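Local structure of L-threonine-O-3-phosphate decarboxylase (Porphyromonas gingivalis, 3FKD) at residues D31-H36 against A244-P249; V38-C43 against A232-K237; A95-A100 against R311-S316; C114-P117 against D121-E124; K294-E299 against Q329-A334. The protein probably binds pyridoxal 5'-phosphate, as related class I and II aminotransferases do, and probably decarboxylates L-threonine O-3-phosphate. One frame throughout, in Å; residues are numbered along the deposited sequence.

Contact 1 of 5, residues D31-H36 against A244-P249; sequences DHLEKH and AQFTLP
Leu-33 and Phe-246 supply the apolar half of this contact, His-32 and Gln-245 the polar-looking half. In the first pair the ring of Phe-246 reaches the helix with its far end: CZ lies 3.6 Å from Leu-33 CB, and the approach is oblique to the ring. Phe-246 also carries Gln-245 CG over one of its faces, 3.9 Å above the plane and toward the rim. Leu-33 suits its buried place because it packs as well against Ala-235 and Phe-238 of helix 230-241.

In the second pair Gln-245 is stretched out, its CG trans to the backbone nitrogen (chi1 -178°), which carries the amide to the helix surface. There NE2 stands 3.1 Å from His-32 CB. Amide and imidazole planes are nearly perpendicular, 84° apart, and no hydrogen bond joins them.

Backbone bonding shapes the loop: Thr-247 N donates to Ala-244 O at 3.1 Å, closing a type I turn that presents Gln-245 and Phe-246 side by side, shortly before Pro-249 occupies the N-cap position of helix 250-266.

With no hydrogen bond or charge pair crossing it, this contact rests on van der Waals packing, to which the amide nitrogen adds its touch on His-32 CB.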
# COMPACT_ATOMS: atom_id res chain seq x y z
N ASP A 31 3.62 -23.76 4.68
CA ASP A 31 4.93 -23.96 5.30
C ASP A 31 6.00 -23.52 4.31
O ASP A 31 6.94 -22.82 4.69
CB ASP A 31 5.18 -25.44 5.73
CG ASP A 31 4.15 -25.96 6.76
OD1 ASP A 31 3.68 -25.17 7.64
OD2 ASP A 31 3.82 -27.17 6.68
N HIS A 32 5.84 -23.91 3.05
CA HIS A 32 6.88 -23.65 2.08
C HIS A 32 6.92 -22.23 1.53
O HIS A 32 8.00 -21.68 1.32
CB HIS A 32 6.89 -24.72 1.01
CG HIS A 32 7.21 -26.06 1.58
ND1 HIS A 32 6.23 -26.94 2.00
CD2 HIS A 32 8.39 -26.62 1.91
CE1 HIS A 32 6.81 -28.00 2.53
NE2 HIS A 32 8.12 -27.83 2.48
N LEU A 33 5.76 -21.62 1.33
CA LEU A 33 5.75 -20.22 1.08
C LEU A 33 6.47 -19.52 2.25
O LEU A 33 7.34 -18.68 2.05
CB LEU A 33 4.32 -19.70 0.91
CG LEU A 33 4.17 -18.18 0.98
CD1 LEU A 33 5.01 -17.51 -0.08
CD2 LEU A 33 2.72 -17.76 0.82
N GLU A 34 6.11 -19.85 3.47
CA GLU A 34 6.63 -19.11 4.62
C GLU A 34 8.12 -19.35 4.88
O GLU A 34 8.82 -18.44 5.25
CB GLU A 34 5.81 -19.41 5.87
CG GLU A 34 4.44 -18.76 5.82
CD GLU A 34 3.65 -18.97 7.09
OE1 GLU A 34 4.10 -19.80 7.92
OE2 GLU A 34 2.61 -18.30 7.26
N LYS A 35 8.59 -20.57 4.72
CA LYS A 35 10.00 -20.84 4.75
C LYS A 35 10.71 -19.97 3.70
O LYS A 35 11.76 -19.40 3.99
CB LYS A 35 10.27 -22.33 4.52
CG LYS A 35 11.75 -22.67 4.41
CD LYS A 35 12.54 -21.95 5.51
CE LYS A 35 13.61 -22.86 6.11
NZ LYS A 35 13.04 -24.20 6.50
N HIS A 36 10.14 -19.87 2.50
CA HIS A 36 10.71 -19.03 1.44
C HIS A 36 10.91 -17.53 1.83
O HIS A 36 11.95 -16.96 1.56
CB HIS A 36 9.94 -19.16 0.11
CG HIS A 36 10.57 -18.43 -1.03
ND1 HIS A 36 11.68 -18.92 -1.71
CD2 HIS A 36 10.28 -17.25 -1.61
CE1 HIS A 36 12.03 -18.07 -2.66
NE2 HIS A 36 11.19 -17.05 -2.62
N ALA A 244 1.03 -25.92 -8.95
CA ALA A 244 0.52 -27.09 -8.22
C ALA A 244 0.45 -26.91 -6.70
O ALA A 244 -0.57 -27.19 -6.07
CB ALA A 244 1.31 -28.38 -8.60
N GLN A 245 1.54 -26.47 -6.10
CA GLN A 245 1.57 -26.33 -4.65
C GLN A 245 0.46 -25.40 -4.12
O GLN A 245 -0.02 -25.53 -3.00
CB GLN A 245 2.93 -25.81 -4.23
CG GLN A 245 3.10 -25.67 -2.77
CD GLN A 245 4.50 -25.25 -2.41
OE1 GLN A 245 5.43 -25.37 -3.23
NE2 GLN A 245 4.66 -24.77 -1.19
N PHE A 246 0.06 -24.45 -4.94
CA PHE A 246 -0.86 -23.47 -4.43
C PHE A 246 -2.23 -23.59 -5.04
O PHE A 246 -3.07 -22.74 -4.87
CB PHE A 246 -0.26 -22.05 -4.52
CG PHE A 246 0.94 -21.87 -3.63
CD1 PHE A 246 0.77 -21.69 -2.27
CD2 PHE A 246 2.23 -21.91 -4.16
CE1 PHE A 246 1.88 -21.54 -1.44
CE2 PHE A 246 3.32 -21.76 -3.34
CZ PHE A 246 3.15 -21.56 -1.98
N THR A 247 -2.44 -24.69 -5.77
CA THR A 247 -3.75 -25.05 -6.30
C THR A 247 -4.75 -25.37 -5.17
O THR A 247 -4.42 -26.05 -4.20
CB THR A 247 -3.61 -26.24 -7.22
OG1 THR A 247 -2.96 -25.81 -8.42
CG2 THR A 247 -5.00 -26.89 -7.51
N LEU A 248 -5.95 -24.87 -5.31
CA LEU A 248 -6.91 -24.90 -4.21
C LEU A 248 -7.83 -26.11 -4.36
O LEU A 248 -8.30 -26.39 -5.46
CB LEU A 248 -7.72 -23.60 -4.25
CG LEU A 248 -8.62 -23.11 -3.13
CD1 LEU A 248 -9.15 -21.78 -3.63
CD2 LEU A 248 -9.77 -24.09 -2.83
N PRO A 249 -8.11 -26.84 -3.26
CA PRO A 249 -8.96 -28.03 -3.42
C PRO A 249 -10.42 -27.63 -3.50
O PRO A 249 -11.15 -27.75 -2.50
CB PRO A 249 -8.72 -28.82 -2.12
CG PRO A 249 -8.02 -27.89 -1.17
CD PRO A 249 -7.86 -26.54 -1.85

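Contact 2 of 5, residues V38-C43 against A232-K237; sequences VENLNC and AIEAAK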
# COMPACT_ATOMS: atom_id res chain seq x y z
N VAL A 38 11.33 -16.45 4.83
CA VAL A 38 12.29 -16.45 5.92
C VAL A 38 13.69 -16.45 5.29
O VAL A 38 14.61 -15.75 5.74
CB VAL A 38 12.05 -17.67 6.83
CG1 VAL A 38 13.14 -17.79 7.87
CG2 VAL A 38 10.67 -17.55 7.50
N GLU A 39 13.81 -17.21 4.22
CA GLU A 39 15.07 -17.28 3.49
C GLU A 39 15.45 -15.96 2.79
O GLU A 39 16.63 -15.57 2.77
CB GLU A 39 15.05 -18.48 2.52
CG GLU A 39 15.13 -19.83 3.25
CD GLU A 39 14.86 -21.02 2.36
OE1 GLU A 39 14.64 -20.81 1.15
OE2 GLU A 39 14.85 -22.17 2.87
N ASN A 40 14.45 -15.27 2.24
CA ASN A 40 14.68 -14.01 1.54
C ASN A 40 14.25 -12.80 2.31
O ASN A 40 13.87 -11.78 1.72
CB ASN A 40 14.01 -14.03 0.17
CG ASN A 40 14.50 -15.18 -0.68
OD1 ASN A 40 15.52 -15.06 -1.38
ND2 ASN A 40 13.81 -16.33 -0.58
N LEU A 41 14.36 -12.89 3.62
CA LEU A 41 13.96 -11.80 4.49
C LEU A 41 14.74 -10.50 4.30
O LEU A 41 14.21 -9.42 4.56
CB LEU A 41 13.95 -12.23 5.95
CG LEU A 41 13.02 -11.31 6.75
CD1 LEU A 41 11.56 -11.29 6.21
CD2 LEU A 41 13.05 -11.64 8.23
N ASN A 42 15.98 -10.59 3.85
CA ASN A 42 16.76 -9.40 3.59
C ASN A 42 16.18 -8.46 2.54
O ASN A 42 16.57 -7.29 2.49
CB ASN A 42 18.17 -9.77 3.22
CG ASN A 42 18.95 -10.29 4.37
OD1 ASN A 42 18.55 -10.11 5.53
ND2 ASN A 42 20.09 -10.94 4.08
N CYS A 43 15.23 -8.95 1.74
CA CYS A 43 14.54 -8.07 0.80
C CYS A 43 13.91 -6.84 1.48
O CYS A 43 13.70 -5.84 0.81
CB CYS A 43 13.48 -8.84 -0.00
SG CYS A 43 11.91 -9.10 0.89
N ALA A 232 5.96 -9.02 -0.39
CA ALA A 232 4.78 -9.38 -1.19
C ALA A 232 5.19 -9.77 -2.58
O ALA A 232 4.65 -10.74 -3.14
CB ALA A 232 3.71 -8.24 -1.23
N ILE A 233 6.14 -9.04 -3.15
CA ILE A 233 6.63 -9.33 -4.50
C ILE A 233 7.20 -10.75 -4.49
O ILE A 233 7.00 -11.54 -5.42
CB ILE A 233 7.68 -8.25 -5.02
CG1 ILE A 233 6.95 -7.08 -5.71
CG2 ILE A 233 8.60 -8.85 -6.03
CD1 ILE A 233 7.62 -5.70 -5.52
N GLU A 234 7.86 -11.06 -3.38
CA GLU A 234 8.59 -12.29 -3.18
C GLU A 234 7.63 -13.49 -2.96
O GLU A 234 7.84 -14.56 -3.52
CB GLU A 234 9.55 -12.08 -2.00
CG GLU A 234 10.45 -13.22 -1.70
CD GLU A 234 11.55 -13.47 -2.74
OE1 GLU A 234 11.74 -12.66 -3.65
OE2 GLU A 234 12.23 -14.52 -2.63
N ALA A 235 6.56 -13.28 -2.19
CA ALA A 235 5.52 -14.29 -2.02
C ALA A 235 4.86 -14.62 -3.34
O ALA A 235 4.69 -15.80 -3.68
CB ALA A 235 4.48 -13.83 -1.01
N ALA A 236 4.50 -13.59 -4.08
CA ALA A 236 3.84 -13.79 -5.37
C ALA A 236 4.69 -14.56 -6.38
O ALA A 236 4.18 -15.45 -7.06
CB ALA A 236 3.37 -12.44 -5.98
N LYS A 237 5.97 -14.19 -6.48
CA LYS A 237 6.92 -14.88 -7.34
C LYS A 237 6.97 -16.39 -7.05
O LYS A 237 6.98 -17.21 -7.96
CB LYS A 237 8.32 -14.27 -7.18
CG LYS A 237 8.63 -13.21 -8.18
CD LYS A 237 9.83 -12.38 -7.78
CE LYS A 237 10.00 -11.16 -8.71
NZ LYS A 237 11.07 -10.24 -8.27
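The C-terminal end of helix 31-39 meets the flank of helix 230-241 through Asn-40 and Glu-234, whose CA atoms are 7.9 Å apart. Asn-40 is the first residue to leave helical geometry, and beyond it the chain tightens into a 3-10 turn, with Cys-43 N bonded to Asn-40 O at 3.1 Å.

The two side chains cross at about a right angle. Glu-234 sends CG trans to its backbone nitrogen (chi1 -176°) and then bends at the next bond, lifting its carboxylate toward the helix end. OE2 settles over one face of the Asn-40 amide, almost directly above CG at 3.1 Å, with the amide and carboxylate planes 48° apart. The same oxygen is 3.4 Å from Asn-40 CB. It is also 3.2 Å from ND2, but the angle is too poor for a hydrogen bond.

Both polar ends find partners in the last turns of helix 31-39. Asn-40 ND2 donates to the His-36 carbonyl, which suits an asparagine to a place where backbone carbonyls run out of amide donors. Glu-234 OE2 is at most weakly hydrogen-bonded to His-36 NE2. Leu-41 points away from helix 230-241 and packs on Glu-34 of the second subunit.

The Asn-40 amide thus takes up the His-36 carbonyl just as the helix ends, and that end packs on a second helix beside the dimer partner, consistent with the N-terminal dimer contacts of fold type I pyridoxal-phosphate enzymes.

Contact 3 of 5, residues A95-A100 against R311-S316; sequences AIPSFA and RGLDES
The planar carbonyl of Arg-311 rests against Pro-97, which follows a cis peptide after Ile-96: Arg-311 O lies 3.4 Å from Pro-97 CA, without a hydrogen bond. The contact joins the end of strand 91-96, in the seven-stranded sheet, to the loop between strands 302-306 and 317-321 of the five-stranded sheet. A second flat group, the Asp-314 carboxylate, is bonded within that loop. Its OD1 is approached from one face of the plane by both Ser-316 N, 67° out of it, and Ser-316 OG, 24° out and on the syn side. The first of these bonds makes an Asx turn.

Pro-97 and Leu-313 cross at about a right angle, CG to CD2 at 3.6 Å. Beside them the aliphatic part of Arg-311 crosses Ile-96 at a slant, with CB 3.8 Å from Ile-96 CG2, while its guanidinium goes on to a salt bridge with Glu-103. Gly-312 suits the bend between, where phi is positive.

On the strand side the turn after Pro-97 is tied back to the sheet: Ser-98 OG donates to Ala-95 O at 2.7 Å, in the carbonyl plane and with a C=O...OG angle of 159°.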
# COMPACT_ATOMS: atom_id res chain seq x y z
N ALA A 95 -23.60 -3.77 -8.99
CA ALA A 95 -24.52 -4.76 -8.44
C ALA A 95 -24.36 -4.86 -6.93
O ALA A 95 -23.27 -4.77 -6.42
CB ALA A 95 -24.31 -6.10 -9.10
N ILE A 96 -25.47 -5.01 -6.21
CA ILE A 96 -25.44 -5.18 -4.77
C ILE A 96 -26.31 -6.39 -4.37
O ILE A 96 -27.20 -6.82 -5.11
CB ILE A 96 -25.97 -3.92 -4.06
CG1 ILE A 96 -27.23 -3.42 -4.77
CG2 ILE A 96 -24.94 -2.82 -4.04
CD1 ILE A 96 -28.12 -2.54 -3.92
N PRO A 97 -26.03 -6.98 -3.20
CA PRO A 97 -24.88 -6.59 -2.37
C PRO A 97 -23.56 -6.95 -3.06
O PRO A 97 -23.55 -7.78 -4.00
CB PRO A 97 -25.06 -7.41 -1.09
CG PRO A 97 -26.15 -8.42 -1.37
CD PRO A 97 -26.66 -8.24 -2.76
N SER A 98 -22.48 -6.33 -2.60
CA SER A 98 -21.12 -6.56 -3.12
C SER A 98 -20.07 -5.99 -2.18
O SER A 98 -20.39 -5.27 -1.25
CB SER A 98 -20.97 -5.96 -4.51
OG SER A 98 -21.41 -4.60 -4.50
N PHE A 99 -18.81 -6.33 -2.42
CA PHE A 99 -17.68 -5.76 -1.67
C PHE A 99 -17.81 -4.22 -1.58
O PHE A 99 -17.86 -3.55 -2.59
CB PHE A 99 -16.36 -6.19 -2.37
CG PHE A 99 -15.13 -5.90 -1.58
CD1 PHE A 99 -15.01 -6.30 -0.26
CD2 PHE A 99 -14.06 -5.28 -2.17
CE1 PHE A 99 -13.86 -6.06 0.46
CE2 PHE A 99 -12.90 -5.01 -1.45
CZ PHE A 99 -12.81 -5.40 -0.14
N ALA A 100 -17.84 -3.68 -0.37
CA ALA A 100 -18.22 -2.27 -0.14
C ALA A 100 -17.21 -1.32 -0.78
O ALA A 100 -17.44 -0.10 -0.96
CB ALA A 100 -18.33 -1.99 1.36
N ARG A 311 -24.92 -3.11 1.43
CA ARG A 311 -26.03 -2.50 0.74
C ARG A 311 -27.02 -3.55 0.27
O ARG A 311 -26.67 -4.48 -0.46
CB ARG A 311 -25.52 -1.70 -0.43
CG ARG A 311 -26.00 -0.26 -0.38
CD ARG A 311 -26.24 0.28 -1.79
NE ARG A 311 -26.06 1.73 -1.94
CZ ARG A 311 -25.58 2.57 -1.02
NH1 ARG A 311 -25.22 2.13 0.19
NH2 ARG A 311 -25.45 3.86 -1.32
N GLY A 312 -28.27 -3.41 0.71
CA GLY A 312 -29.28 -4.36 0.29
C GLY A 312 -29.54 -5.54 1.21
O GLY A 312 -30.35 -6.43 0.88
N LEU A 313 -28.89 -5.55 2.38
CA LEU A 313 -29.16 -6.54 3.41
C LEU A 313 -29.45 -5.83 4.72
O LEU A 313 -28.91 -4.77 4.97
CB LEU A 313 -27.97 -7.50 3.59
CG LEU A 313 -27.35 -8.06 2.32
CD1 LEU A 313 -26.20 -8.98 2.66
CD2 LEU A 313 -28.42 -8.76 1.46
N ASP A 314 -30.30 -6.41 5.57
CA ASP A 314 -30.56 -5.81 6.89
C ASP A 314 -29.87 -6.63 8.01
O ASP A 314 -28.93 -7.38 7.73
CB ASP A 314 -32.08 -5.66 7.12
CG ASP A 314 -32.82 -6.99 7.05
OD1 ASP A 314 -32.16 -8.04 6.84
OD2 ASP A 314 -34.05 -7.01 7.21
N GLU A 315 -30.33 -6.50 9.25
CA GLU A 315 -29.70 -7.17 10.40
C GLU A 315 -30.04 -8.65 10.54
O GLU A 315 -29.65 -9.30 11.51
CB GLU A 315 -30.05 -6.46 11.71
CG GLU A 315 -29.72 -4.96 11.76
N SER A 316 -30.78 -9.20 9.58
CA SER A 316 -31.10 -10.61 9.64
C SER A 316 -30.06 -11.48 8.91
O SER A 316 -30.14 -12.70 8.97
CB SER A 316 -32.49 -10.86 9.07
OG SER A 316 -32.55 -10.53 7.69

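Contact 4 of 5, residues C114-P117 against D121-E124; sequences CFYP and DIGE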
# COMPACT_ATOMS: atom_id res chain seq x y z
N CYS A 114 -25.07 4.08 -9.74
CA CYS A 114 -26.32 3.36 -9.89
C CYS A 114 -26.29 1.95 -9.29
O CYS A 114 -25.38 1.14 -9.58
CB CYS A 114 -26.64 3.18 -11.36
SG CYS A 114 -26.97 4.68 -12.22
N PHE A 115 -27.30 1.60 -8.51
CA PHE A 115 -27.32 0.27 -7.98
C PHE A 115 -28.18 -0.70 -8.79
O PHE A 115 -28.96 -0.29 -9.66
CB PHE A 115 -27.65 0.28 -6.50
CG PHE A 115 -26.60 0.95 -5.68
CD1 PHE A 115 -25.42 0.27 -5.36
CD2 PHE A 115 -26.75 2.26 -5.26
CE1 PHE A 115 -24.44 0.85 -4.63
CE2 PHE A 115 -25.76 2.87 -4.54
CZ PHE A 115 -24.59 2.16 -4.22
N TYR A 116 -28.00 -1.98 -8.54
CA TYR A 116 -28.68 -3.01 -9.29
C TYR A 116 -28.50 -4.36 -8.59
O TYR A 116 -27.40 -4.72 -8.17
CB TYR A 116 -28.16 -3.06 -10.73
CG TYR A 116 -29.06 -3.89 -11.59
CD1 TYR A 116 -28.86 -5.26 -11.74
CD2 TYR A 116 -30.17 -3.31 -12.21
CE1 TYR A 116 -29.73 -6.04 -12.50
CE2 TYR A 116 -31.04 -4.07 -12.98
CZ TYR A 116 -30.81 -5.43 -13.12
OH TYR A 116 -31.66 -6.19 -13.89
N PRO A 117 -29.60 -5.12 -8.48
CA PRO A 117 -29.64 -6.37 -7.70
C PRO A 117 -28.85 -7.52 -8.34
O PRO A 117 -29.12 -7.87 -9.48
CB PRO A 117 -31.13 -6.71 -7.67
CG PRO A 117 -31.86 -5.54 -8.21
CD PRO A 117 -30.88 -4.84 -9.13
N ASP A 121 -31.15 -10.37 -13.37
CA ASP A 121 -30.19 -10.60 -14.44
C ASP A 121 -29.58 -9.28 -14.83
O ASP A 121 -30.28 -8.40 -15.33
CB ASP A 121 -30.87 -11.25 -15.64
CG ASP A 121 -29.93 -11.51 -16.78
OD1 ASP A 121 -28.71 -11.27 -16.61
OD2 ASP A 121 -30.40 -11.94 -17.86
N ILE A 122 -28.28 -9.14 -14.58
CA ILE A 122 -27.61 -7.91 -14.91
C ILE A 122 -27.59 -7.65 -16.43
O ILE A 122 -27.45 -6.51 -16.88
CB ILE A 122 -26.21 -7.90 -14.31
CG1 ILE A 122 -25.55 -9.26 -14.51
CG2 ILE A 122 -26.30 -7.64 -12.81
CD1 ILE A 122 -25.14 -9.56 -15.93
N GLY A 123 -27.78 -8.73 -17.20
CA GLY A 123 -27.72 -8.65 -18.65
C GLY A 123 -28.83 -7.78 -19.20
O GLY A 123 -28.91 -7.52 -20.40
N GLU A 124 -29.65 -7.28 -18.29
CA GLU A 124 -30.95 -6.75 -18.60
C GLU A 124 -31.19 -5.53 -17.70
O GLU A 124 -32.32 -5.12 -17.45
CB GLU A 124 -31.93 -7.88 -18.31
CG GLU A 124 -33.36 -7.67 -18.59
CD GLU A 124 -34.13 -8.37 -17.53
OE1 GLU A 124 -33.52 -8.53 -16.45
OE2 GLU A 124 -35.30 -8.78 -17.76
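Tyr-116 and Ile-122 cross at about a right angle, the ring extending from the edge strand 112-117 into the loop that follows it. With CG trans to the backbone nitrogen (chi1 -167°), the tyrosine is thrown outward from the strand, and its CD1 comes to 3.7 Å from Ile-122 CG2. The methyl meets the ring obliquely. Ile-122 CA is equally close, 3.7 Å from Tyr-116 CE1, so the aromatic ring packs along backbone as well as side chain. Pro-117 CD lies over one ring face, 3.2 Å above the plane and toward the rim.

The far end of the ring is polar. Tyr-116 OH donates to Asp-121 O at 3.0 Å, arriving 53° out of the carbonyl plane and therefore not along a lone pair. A tyrosine suits this place because its length spans from strand to loop, oily along the ring and hydrogen-bonding at the tip.

Asp-121 holds the loop's shape with its side chain: Gly-123 N donates to OD1 at 2.8 Å, an Asx turn, from above the carboxylate plane. Ile-122 also packs on Leu-154 of helix 148-157.

One directed bond thus ties the loop back to the edge of the seven-stranded sheet. Since Glu-150 OE2 lies close to Asp-121 OD1, the two acids may raise each other's affinity for a proton, an effect the Gly-123 N-H would partly offset.

Contact 5 of 5, residues K294-E299 against Q329-A334; sequences KYMLEE and QLFIKA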
# COMPACT_ATOMS: atom_id res chain seq x y z
N LYS A 294 -22.34 -12.34 18.45
CA LYS A 294 -21.86 -12.19 19.81
C LYS A 294 -21.92 -13.51 20.61
O LYS A 294 -21.04 -13.82 21.41
CB LYS A 294 -22.68 -11.11 20.48
CG LYS A 294 -22.34 -10.88 21.91
CD LYS A 294 -23.59 -10.58 22.74
CE LYS A 294 -23.24 -9.82 24.00
NZ LYS A 294 -22.99 -8.39 23.67
N TYR A 295 -22.98 -14.27 20.38
CA TYR A 295 -23.22 -15.56 21.03
C TYR A 295 -22.21 -16.64 20.56
O TYR A 295 -21.46 -17.19 21.36
CB TYR A 295 -24.64 -15.99 20.65
CG TYR A 295 -25.06 -17.35 21.12
CD1 TYR A 295 -25.65 -17.52 22.38
CD2 TYR A 295 -24.93 -18.47 20.30
CE1 TYR A 295 -26.06 -18.76 22.82
CE2 TYR A 295 -25.33 -19.72 20.74
CZ TYR A 295 -25.90 -19.86 22.01
OH TYR A 295 -26.31 -21.08 22.48
N MSE A 296 -22.23 -16.93 19.27
CA MSE A 296 -21.25 -17.76 18.62
C MSE A 296 -19.81 -17.46 19.05
O MSE A 296 -19.02 -18.36 19.25
CB MSE A 296 -21.41 -17.61 17.11
CG MSE A 296 -22.79 -17.97 16.61
SE MSE A 296 -23.23 -19.88 16.92
CE MSE A 296 -22.13 -20.65 15.47
N LEU A 297 -19.49 -16.19 19.23
CA LEU A 297 -18.16 -15.80 19.67
C LEU A 297 -17.96 -16.06 21.16
O LEU A 297 -17.07 -16.82 21.55
CB LEU A 297 -17.83 -14.34 19.32
CG LEU A 297 -16.35 -14.02 19.64
CD1 LEU A 297 -15.43 -14.82 18.75
CD2 LEU A 297 -16.04 -12.58 19.56
N GLU A 298 -18.80 -15.47 21.99
CA GLU A 298 -18.70 -15.67 23.43
C GLU A 298 -19.02 -17.08 23.93
O GLU A 298 -18.26 -17.65 24.71
CB GLU A 298 -19.53 -14.61 24.15
CG GLU A 298 -18.96 -13.25 23.85
CD GLU A 298 -19.93 -12.09 24.10
OE1 GLU A 298 -21.02 -12.32 24.71
OE2 GLU A 298 -19.58 -10.96 23.66
N GLU A 299 -20.13 -17.65 23.48
CA GLU A 299 -20.51 -18.98 23.96
C GLU A 299 -19.70 -20.09 23.30
O GLU A 299 -19.27 -21.03 23.95
CB GLU A 299 -22.00 -19.24 23.73
CG GLU A 299 -22.88 -18.39 24.57
CD GLU A 299 -22.32 -18.21 25.98
OE1 GLU A 299 -22.06 -19.25 26.66
OE2 GLU A 299 -22.14 -17.03 26.39
N GLN A 329 -19.92 -29.22 11.54
CA GLN A 329 -20.85 -29.99 12.34
C GLN A 329 -21.07 -29.26 13.67
O GLN A 329 -22.19 -28.96 14.08
CB GLN A 329 -20.32 -31.42 12.54
CG GLN A 329 -21.32 -32.42 13.13
CD GLN A 329 -22.45 -32.83 12.15
OE1 GLN A 329 -22.77 -32.09 11.20
NE2 GLN A 329 -23.06 -34.01 12.39
N LEU A 330 -19.96 -28.90 14.30
CA LEU A 330 -19.99 -28.24 15.59
C LEU A 330 -20.56 -26.80 15.54
O LEU A 330 -20.96 -26.24 16.57
CB LEU A 330 -18.59 -28.24 16.14
CG LEU A 330 -18.37 -27.56 17.47
CD1 LEU A 330 -19.49 -27.92 18.43
CD2 LEU A 330 -16.98 -27.98 17.99
N PHE A 331 -20.61 -26.21 14.35
CA PHE A 331 -21.22 -24.90 14.20
C PHE A 331 -22.74 -25.04 14.12
O PHE A 331 -23.48 -24.16 14.54
CB PHE A 331 -20.66 -24.20 12.96
CG PHE A 331 -21.44 -23.02 12.51
CD1 PHE A 331 -20.91 -21.75 12.60
CD2 PHE A 331 -22.71 -23.16 11.99
CE1 PHE A 331 -21.64 -20.64 12.17
CE2 PHE A 331 -23.45 -22.07 11.57
CZ PHE A 331 -22.92 -20.82 11.66
N ILE A 332 -23.20 -26.17 13.58
CA ILE A 332 -24.63 -26.47 13.54
C ILE A 332 -25.28 -26.62 14.94
O ILE A 332 -26.40 -26.18 15.15
CB ILE A 332 -24.89 -27.73 12.73
CG1 ILE A 332 -24.44 -27.52 11.29
CG2 ILE A 332 -26.38 -28.12 12.80
CD1 ILE A 332 -25.53 -26.96 10.45
N LYS A 333 -24.59 -27.25 15.88
CA LYS A 333 -25.10 -27.30 17.25
C LYS A 333 -25.06 -25.90 17.84
O LYS A 333 -26.06 -25.41 18.36
CB LYS A 333 -24.27 -28.27 18.08
CG LYS A 333 -24.21 -29.62 17.41
CD LYS A 333 -23.89 -30.77 18.37
CE LYS A 333 -24.20 -32.11 17.70
NZ LYS A 333 -23.31 -33.23 18.16
N ALA A 334 -23.91 -25.25 17.73
CA ALA A 334 -23.75 -23.90 18.20
C ALA A 334 -24.97 -23.09 17.79
O ALA A 334 -25.57 -22.40 18.60
CB ALA A 334 -22.49 -23.29 17.62
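Met-296, modelled as selenomethionine, fills the tight side of this contact by laying its terminal methyl over one face of the Phe-331 ring. CE sits 3.6 Å from the ring centroid, 27° off the normal, a CH-pi contact; the selenium stands above the same ring at a distance, 5.3 Å from the centroid, a Met-aromatic pair. The same methyl is 3.4 Å from Ala-334 CB, and SE is 3.6 Å from that carbon. Alanine suits this position because a small side chain lets the bulky methionine lie against the helix. The methionine chain bends at both chi2 and chi3, which folds CE over the phenyl group.

The two helices, 289-298 and 325-339, lie against the five-stranded mixed sheet of the smaller C-terminal domain: Met-296, Phe-331 and Ala-334 all pack on Met-302 of strand 302-306. Phe-331 is further enclosed by the Phe-260 ring, edge-to-face. The short helical segments stay 11.2 Å apart at their axes, running at 121° to each other, so Met-296 and Tyr-295 have to reach across to the other helix.

Toward the surface the packing thins to Tyr-295. Its ring offers an edge, CE2 lying 3.4 Å from Ala-334 O near the ring plane, with no hydrogen bond formed. Glu-299 CB, one turn on, lies 4.1 Å above the centre of one ring face, and Phe-338 meets the tyrosine edge-to-face.

In the fold
Contacts 1 and 2 share helix 31-39 and press it against helix 230-241 and the loop after it; their centres are 14 Å apart, and they touch where Leu-33 CD1 meets Ala-235 CA at 3.8 Å. Contacts 3 and 4, also 14 Å apart at their centres, lie across the chain's centre from them on neighbouring strands, 91-96 and 112-117, of one sheet, Ile-96 N probably bonding to Tyr-116 O at 2.8 Å. Contact 5 belongs to the smaller domain, its nearest atoms about 11 Å from contact 3, which links both sheets. In relatives of this fold, pyridoxal phosphate lies between the two domains, close to the dimer interface, and the same is probable here.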